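Aminoglycoside N(3)-acetyltransferase (Enterobacter cloacae, PDB 6NP3) catalyses transfer of the acetyl group from acetyl-CoA to the 3-amino group of 2-deoxystreptamine antibiotics such as gentamicin, and so probably confers resistance to them. Local coordinates at residues 3-8 with 46-51; 84-89 with 195-200; 228-233 with 255-260. One frame throughout, in Å; residues are numbered along the deposited sequence.

Interaction 1. Residues 3-8 with 46-51; sequences WSKSEL and LIEAVG
Lys5 and Glu48 reach for each other across the surface, their side chains crossing at about a right angle. Both leave their helices with CG anti to the backbone N (chi1 175° for Lys5). Beyond CG, Glu48 runs out extended, whereas the lysine chain bends at chi3, which turns its end against a single carboxylate oxygen. That oxygen, OE2 of Glu48, sits 3.6 Å from Lys5 NZ in the conformer described, one of two modelled for the lysine: a long, loose salt bridge and no hydrogen bond. Lys5 CE is almost as near to the same Glu48 OE2, at 3.7 Å, so the oxygen lies beside the last part of the chain as well as its ammonium group. The pair joins the first turn of helix 5-15 to the last turn of helix 39-50, and that first turn opens with a capping box. Ser4 OG accepts from Glu7 N at 3.1 Å, and Glu7 OE1 accepts in return from Ser4 N at 3.0 Å in a nearly straight bond that uses the anti lone pair. Ser4 OG also donates to this Glu7 oxygen, from 34° out of the carboxylate plane. Beneath the exposed ion pair, Leu8 packs on Ala45, while Leu46 and Ala49 pack on Leu12.

Interaction 2. Residues 84-89 with 195-200; sequences WPAFDP and GKRVWV
A long beta hairpin, strands 184-193 and 196-205, stands out from the body of the enzyme, and near its turn Arg197 and Trp199 of the second strand meet the loop that leaves helix 78-83. Arg197 NH1 donates to Trp84 O at 2.9 Å. The bond is bent at the hydrogen (143°), yet it lies in the carbonyl plane on a lone pair, and the oxygen is close to the guanidinium plane. A turn at chi3 (62°) in an otherwise extended chain carries the guanidinium back to this carbonyl. Its NH2 is hydrogen-bonded to Gln82 O, so one arginine takes up two carbonyls at the end of helix 78-83. Nearer the backbone, the same side chain lies along the loop, with Arg197 CG 3.8 Å from Ala86 CB. Trp199 comes in over one face of the guanidinium, its NE1 3.8 Å above the plane of Arg197 and offset toward the rim; that NE1 is hydrogen-bonded to Ala81 O. The benzo edge of this indole meets the Trp84 methylene, CZ2 of Trp199 lying 3.6 Å from CB of Trp84. The Trp84 indole itself leads away from the strand, and its NE1 is bonded to Asp64 O. Polar side-chain groups of a strand thus take up carbonyl oxygens at a helix C-terminus, in a two-stranded antiparallel hairpin packed against a helix and the loop that follows it.

Interaction 3. Residues 228-233 with 255-260; sequences RDYLAR and VSFGIE
Tyr230 and Phe257 both carry CG anti to the backbone N (chi1 179° for Tyr230), and from their separate helices these torsions bring the two rings together. There they form a T-shaped (edge-to-face) pair, with centroids 5.2 Å apart and planes at 71°. The tyrosine supplies the edge and the phenylalanine the face. The closest approach is Tyr230 CD1 to Phe257 CG, 3.6 Å, toward the rim of the phenylalanine ring and not over its middle. Tyr230 CB comes over the ring as well, making a CH-pi contact 4.1 Å from the Phe257 centroid. Phe257 spans the space from helix 251-265 to helix 222-233, and the short segments of the two helices are here 10.5 Å apart at the axes and inclined at 118°. Its far end also meets two other residues of helix 222-233 at the ring edge: Asp229 CB and Arg233 CD each lie 4.1 Å from Phe257 CZ. The extended Arg233 side chain runs at about a right angle to that of Phe257, past the ring edge. Polar ends tie the same two helices together around the rings. In the modelled conformer of Asp229, one of two, OD2 accepts a hydrogen bond from Trp261 NE1, and on the tyrosine the hydroxyl OH is hydrogen-bonded to Asp253 OD2.

In the fold
The three contacts follow one another in series along the chain and lie well apart. Interactions 1 and 3 are about 29 Å apart between centres, and each pairs two helices beside the mixed seven-stranded sheet: 5-15 with 39-50 early in the chain, 222-233 with 251-265 at its end. Interaction 2 stands about 36 Å from interaction 1 and 38 Å from interaction 3, centre to centre, on the separate two-stranded hairpin; it and interaction 3 are on opposite sides of the chain's centre. Strand 196-205 of interaction 2 is followed in the chain by helix 222-233 of interaction 3. All three join outer parts of the fold, away from the residues known to bind substrate, cofactor or magnesium.

Interaction 1. Residues 3-8 with 46-51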
# COMPACT_ATOMS: atom_id res chain seq x y z
N TRP A 3 -22.47 -11.14 3.98
CA TRP A 3 -21.78 -11.12 5.25
C TRP A 3 -22.12 -9.87 6.04
O TRP A 3 -22.15 -8.76 5.49
CB TRP A 3 -20.27 -11.15 5.02
CG TRP A 3 -19.81 -12.37 4.30
CD1 TRP A 3 -19.49 -12.48 2.98
CD2 TRP A 3 -19.59 -13.66 4.87
NE1 TRP A 3 -19.11 -13.76 2.69
CE2 TRP A 3 -19.15 -14.50 3.84
CE3 TRP A 3 -19.72 -14.19 6.16
CZ2 TRP A 3 -18.83 -15.84 4.05
CZ3 TRP A 3 -19.41 -15.51 6.37
CH2 TRP A 3 -18.98 -16.33 5.31
N SER A 4 -22.37 -10.05 7.32
CA SER A 4 -22.61 -8.95 8.24
C SER A 4 -21.29 -8.46 8.83
O SER A 4 -20.29 -9.19 8.88
CB SER A 4 -23.51 -9.39 9.38
OG SER A 4 -22.83 -10.31 10.19
N LYS A 5 -21.30 -7.22 9.32
CA LYS A 5 -20.13 -6.70 10.00
C LYS A 5 -19.71 -7.62 11.15
O LYS A 5 -18.54 -7.96 11.29
CB LYS A 5 -20.39 -5.28 10.52
CG LYS A 5 -19.24 -4.73 11.35
CD LYS A 5 -19.41 -3.26 11.69
CE LYS A 5 -20.60 -3.01 12.59
NZ LYS A 5 -20.62 -1.62 13.12
N SER A 6 -20.68 -8.02 11.98
CA SER A 6 -20.35 -8.87 13.12
C SER A 6 -19.62 -10.14 12.69
O SER A 6 -18.67 -10.56 13.35
CB SER A 6 -21.62 -9.23 13.89
OG SER A 6 -21.39 -10.24 14.85
N GLU A 7 -20.09 -10.79 11.63
CA GLU A 7 -19.43 -12.01 11.18
C GLU A 7 -18.00 -11.73 10.76
O GLU A 7 -17.07 -12.48 11.10
CB GLU A 7 -20.20 -12.61 10.01
CG GLU A 7 -21.53 -13.27 10.36
CD GLU A 7 -22.31 -13.71 9.14
OE1 GLU A 7 -22.54 -12.88 8.24
OE2 GLU A 7 -22.70 -14.89 9.07
N LEU A 8 -17.79 -10.64 10.02
CA LEU A 8 -16.44 -10.29 9.61
C LEU A 8 -15.55 -10.01 10.80
O LEU A 8 -14.38 -10.42 10.81
CB LEU A 8 -16.48 -9.08 8.68
CG LEU A 8 -17.25 -9.29 7.38
CD1 LEU A 8 -17.29 -8.00 6.59
CD2 LEU A 8 -16.66 -10.39 6.52
N LEU A 46 -13.08 -3.81 9.85
CA LEU A 46 -11.66 -3.62 10.13
C LEU A 46 -11.44 -2.61 11.25
O LEU A 46 -10.61 -2.83 12.14
CB LEU A 46 -10.95 -3.14 8.85
CG LEU A 46 -10.89 -4.10 7.67
CD1 LEU A 46 -10.46 -3.39 6.41
CD2 LEU A 46 -9.94 -5.24 8.02
N ILE A 47 -12.17 -1.50 11.21
CA ILE A 47 -12.06 -0.48 12.23
C ILE A 47 -12.48 -1.03 13.58
O ILE A 47 -11.82 -0.77 14.60
CB ILE A 47 -12.88 0.75 11.81
CG1 ILE A 47 -12.25 1.39 10.58
CG2 ILE A 47 -13.03 1.74 12.94
CD1 ILE A 47 -13.09 2.47 9.95
N GLU A 48 -13.55 -1.81 13.62
CA GLU A 48 -13.98 -2.39 14.88
C GLU A 48 -12.98 -3.40 15.40
O GLU A 48 -12.71 -3.48 16.60
CB GLU A 48 -15.35 -3.04 14.67
CG GLU A 48 -15.90 -3.62 15.94
CD GLU A 48 -17.38 -3.93 15.85
OE1 GLU A 48 -17.78 -4.99 16.34
OE2 GLU A 48 -18.12 -3.10 15.30
N ALA A 49 -12.39 -4.20 14.49
CA ALA A 49 -11.44 -5.22 14.92
C ALA A 49 -10.18 -4.62 15.53
O ALA A 49 -9.66 -5.14 16.53
CB ALA A 49 -11.08 -6.16 13.76
N VAL A 50 -9.65 -3.53 14.97
CA VAL A 50 -8.46 -2.91 15.55
C VAL A 50 -8.81 -2.04 16.75
O VAL A 50 -7.92 -1.73 17.57
CB VAL A 50 -7.59 -2.15 14.53
CG1 VAL A 50 -7.17 -3.12 13.41
CG2 VAL A 50 -8.30 -0.94 14.01
N GLY A 51 -10.07 -1.67 16.91
CA GLY A 51 -10.51 -0.95 18.08
C GLY A 51 -10.09 0.51 18.09
O GLY A 51 -9.40 1.00 17.20

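Interaction 2. Residues 84-89 with 195-200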
# COMPACT_ATOMS: atom_id res chain seq x y z
N TRP A 84 -3.15 19.45 -15.96
CA TRP A 84 -3.38 18.40 -14.99
C TRP A 84 -3.86 19.00 -13.67
O TRP A 84 -3.33 20.01 -13.21
CB TRP A 84 -2.12 17.54 -14.78
CG TRP A 84 -2.49 16.12 -14.45
CD1 TRP A 84 -2.73 15.58 -13.20
CD2 TRP A 84 -2.81 15.10 -15.38
NE1 TRP A 84 -3.16 14.31 -13.33
CE2 TRP A 84 -3.18 13.96 -14.65
CE3 TRP A 84 -2.78 15.02 -16.78
CZ2 TRP A 84 -3.54 12.77 -15.26
CZ3 TRP A 84 -3.11 13.83 -17.38
CH2 TRP A 84 -3.47 12.72 -16.63
N PRO A 85 -4.82 18.36 -13.00
CA PRO A 85 -5.21 18.83 -11.67
C PRO A 85 -4.09 18.60 -10.66
O PRO A 85 -3.46 17.55 -10.64
CB PRO A 85 -6.42 17.95 -11.32
CG PRO A 85 -6.29 16.74 -12.15
CD PRO A 85 -5.65 17.23 -13.44
N ALA A 86 -3.85 19.60 -9.82
CA ALA A 86 -3.00 19.37 -8.66
C ALA A 86 -3.60 18.31 -7.75
O ALA A 86 -4.82 18.22 -7.59
CB ALA A 86 -2.79 20.65 -7.86
N PHE A 87 -2.73 17.48 -7.16
CA PHE A 87 -3.17 16.50 -6.16
C PHE A 87 -3.73 17.22 -4.95
O PHE A 87 -3.03 18.00 -4.29
CB PHE A 87 -2.01 15.60 -5.75
CG PHE A 87 -2.37 14.58 -4.70
CD1 PHE A 87 -3.22 13.53 -4.99
CD2 PHE A 87 -1.82 14.65 -3.43
CE1 PHE A 87 -3.51 12.59 -4.04
CE2 PHE A 87 -2.13 13.68 -2.47
CZ PHE A 87 -2.96 12.67 -2.80
N ASP A 88 -4.99 16.97 -4.65
CA ASP A 88 -5.64 17.56 -3.48
C ASP A 88 -6.01 16.41 -2.56
O ASP A 88 -6.93 15.64 -2.89
CB ASP A 88 -6.89 18.33 -3.92
CG ASP A 88 -7.55 19.05 -2.78
OD1 ASP A 88 -7.28 18.69 -1.61
OD2 ASP A 88 -8.36 19.97 -3.05
N PRO A 89 -5.29 16.22 -1.44
CA PRO A 89 -5.50 15.00 -0.64
C PRO A 89 -6.92 14.87 -0.12
O PRO A 89 -7.39 13.74 0.09
CB PRO A 89 -4.48 15.15 0.49
CG PRO A 89 -4.11 16.60 0.52
CD PRO A 89 -4.19 17.04 -0.91
N GLY A 195 -1.64 26.52 -1.63
CA GLY A 195 -2.78 26.73 -2.50
C GLY A 195 -2.48 26.79 -3.98
O GLY A 195 -3.41 26.95 -4.78
N LYS A 196 -1.22 26.68 -4.37
CA LYS A 196 -0.81 26.80 -5.76
C LYS A 196 -0.29 25.46 -6.26
O LYS A 196 0.33 24.70 -5.51
CB LYS A 196 0.30 27.85 -5.91
CG LYS A 196 0.12 29.03 -4.95
CD LYS A 196 0.38 30.38 -5.61
CE LYS A 196 -0.09 31.53 -4.73
NZ LYS A 196 -1.51 31.40 -4.27
N ARG A 197 -0.56 25.17 -7.53
CA ARG A 197 -0.02 23.96 -8.12
C ARG A 197 1.47 24.12 -8.39
O ARG A 197 1.89 25.09 -9.04
CB ARG A 197 -0.75 23.64 -9.43
CG ARG A 197 -0.23 22.39 -10.11
CD ARG A 197 -0.87 22.16 -11.46
NE ARG A 197 -0.59 23.24 -12.40
CZ ARG A 197 -1.06 23.27 -13.63
NH1 ARG A 197 -1.81 22.29 -14.08
NH2 ARG A 197 -0.77 24.29 -14.43
N VAL A 198 2.25 23.16 -7.94
CA VAL A 198 3.69 23.13 -8.17
C VAL A 198 4.03 21.76 -8.75
O VAL A 198 3.74 20.73 -8.12
CB VAL A 198 4.49 23.36 -6.88
CG1 VAL A 198 5.99 23.23 -7.14
CG2 VAL A 198 4.16 24.71 -6.29
N TRP A 199 4.65 21.74 -9.91
CA TRP A 199 5.14 20.48 -10.45
C TRP A 199 6.47 20.11 -9.81
O TRP A 199 7.39 20.94 -9.72
CB TRP A 199 5.30 20.56 -11.95
CG TRP A 199 4.02 20.43 -12.70
CD1 TRP A 199 3.25 21.45 -13.23
CD2 TRP A 199 3.34 19.21 -13.02
NE1 TRP A 199 2.16 20.92 -13.88
CE2 TRP A 199 2.17 19.56 -13.73
CE3 TRP A 199 3.60 17.86 -12.75
CZ2 TRP A 199 1.29 18.60 -14.22
CZ3 TRP A 199 2.74 16.92 -13.24
CH2 TRP A 199 1.57 17.29 -13.95
N VAL A 200 6.58 18.86 -9.36
CA VAL A 200 7.80 18.33 -8.77
C VAL A 200 8.21 17.12 -9.59
O VAL A 200 7.42 16.18 -9.78
CB VAL A 200 7.59 17.94 -7.29
CG1 VAL A 200 8.87 17.30 -6.74
CG2 VAL A 200 7.16 19.15 -6.47

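Interaction 3. Residues 228-233 with 255-260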
# COMPACT_ATOMS: atom_id res chain seq x y z
N ARG A 228 5.85 -15.23 -2.27
CA ARG A 228 5.56 -16.65 -2.47
C ARG A 228 6.53 -17.52 -1.68
O ARG A 228 6.13 -18.50 -1.04
CB ARG A 228 5.66 -17.02 -3.95
CG ARG A 228 4.47 -16.71 -4.80
CD ARG A 228 4.63 -17.25 -6.23
NE ARG A 228 3.67 -16.59 -7.12
CZ ARG A 228 2.36 -16.83 -7.10
NH1 ARG A 228 1.86 -17.71 -6.26
NH2 ARG A 228 1.56 -16.19 -7.93
N ASP A 229 7.83 -17.22 -1.77
CA ASP A 229 8.83 -17.96 -1.01
C ASP A 229 8.53 -17.87 0.48
O ASP A 229 8.43 -18.89 1.17
CB ASP A 229 10.23 -17.42 -1.32
CG ASP A 229 11.07 -18.40 -2.13
OD1 ASP A 229 10.64 -19.54 -2.36
OD2 ASP A 229 12.19 -18.02 -2.54
N TYR A 230 8.27 -16.65 0.96
CA TYR A 230 8.04 -16.44 2.39
C TYR A 230 6.87 -17.28 2.87
O TYR A 230 6.95 -17.94 3.91
CB TYR A 230 7.78 -14.97 2.67
CG TYR A 230 7.51 -14.62 4.10
CD1 TYR A 230 8.54 -14.41 4.96
CD2 TYR A 230 6.21 -14.49 4.58
CE1 TYR A 230 8.30 -14.03 6.27
CE2 TYR A 230 5.96 -14.15 5.88
CZ TYR A 230 7.00 -13.92 6.72
OH TYR A 230 6.71 -13.55 8.01
N LEU A 231 5.78 -17.25 2.12
CA LEU A 231 4.59 -17.97 2.54
C LEU A 231 4.78 -19.47 2.47
O LEU A 231 4.10 -20.20 3.20
CB LEU A 231 3.40 -17.53 1.69
CG LEU A 231 2.98 -16.08 1.94
CD1 LEU A 231 1.92 -15.64 0.93
CD2 LEU A 231 2.44 -15.89 3.36
N ALA A 232 5.70 -19.95 1.66
CA ALA A 232 6.00 -21.38 1.64
C ALA A 232 6.88 -21.80 2.80
O ALA A 232 7.02 -23.01 3.03
CB ALA A 232 6.74 -21.74 0.34
N ARG A 233 7.48 -20.84 3.52
CA ARG A 233 8.51 -21.12 4.50
C ARG A 233 8.18 -20.67 5.91
O ARG A 233 9.04 -20.82 6.78
CB ARG A 233 9.81 -20.40 4.09
CG ARG A 233 10.50 -21.02 2.89
CD ARG A 233 11.63 -20.12 2.41
NE ARG A 233 12.38 -20.70 1.29
CZ ARG A 233 13.60 -21.19 1.39
NH1 ARG A 233 14.24 -21.18 2.55
NH2 ARG A 233 14.20 -21.69 0.31
N VAL A 255 9.52 -8.17 5.50
CA VAL A 255 10.46 -7.22 4.91
C VAL A 255 11.90 -7.62 5.20
O VAL A 255 12.76 -7.58 4.31
CB VAL A 255 10.12 -5.78 5.34
CG1 VAL A 255 11.23 -4.82 4.95
CG2 VAL A 255 8.80 -5.37 4.70
N SER A 256 12.21 -8.03 6.43
CA SER A 256 13.55 -8.52 6.69
C SER A 256 13.88 -9.72 5.80
O SER A 256 14.97 -9.80 5.21
CB SER A 256 13.68 -8.88 8.17
OG SER A 256 13.59 -7.71 8.97
N PHE A 257 12.94 -10.65 5.69
CA PHE A 257 13.12 -11.80 4.82
C PHE A 257 13.40 -11.35 3.40
O PHE A 257 14.28 -11.90 2.71
CB PHE A 257 11.88 -12.68 4.88
CG PHE A 257 11.90 -13.86 3.94
CD1 PHE A 257 11.43 -13.73 2.65
CD2 PHE A 257 12.37 -15.09 4.35
CE1 PHE A 257 11.44 -14.79 1.78
CE2 PHE A 257 12.38 -16.16 3.46
CZ PHE A 257 11.88 -16.02 2.21
N GLY A 258 12.69 -10.32 2.94
CA GLY A 258 12.86 -9.87 1.57
C GLY A 258 14.19 -9.18 1.31
O GLY A 258 14.80 -9.37 0.24
N ILE A 259 14.69 -8.42 2.28
CA ILE A 259 16.03 -7.85 2.17
C ILE A 259 17.06 -8.97 2.03
O ILE A 259 17.95 -8.93 1.18
CB ILE A 259 16.33 -6.94 3.38
CG1 ILE A 259 15.38 -5.74 3.39
CG2 ILE A 259 17.80 -6.50 3.39
CD1 ILE A 259 15.38 -5.00 4.71
N GLU A 260 16.98 -9.95 2.93
CA GLU A 260 17.89 -11.09 2.87
C GLU A 260 17.77 -11.83 1.55
O GLU A 260 18.77 -12.27 0.97
CB GLU A 260 17.64 -12.02 4.05
CG GLU A 260 17.93 -11.41 5.39
CD GLU A 260 17.53 -12.29 6.57
OE1 GLU A 260 17.29 -13.49 6.38
OE2 GLU A 260 17.47 -11.76 7.69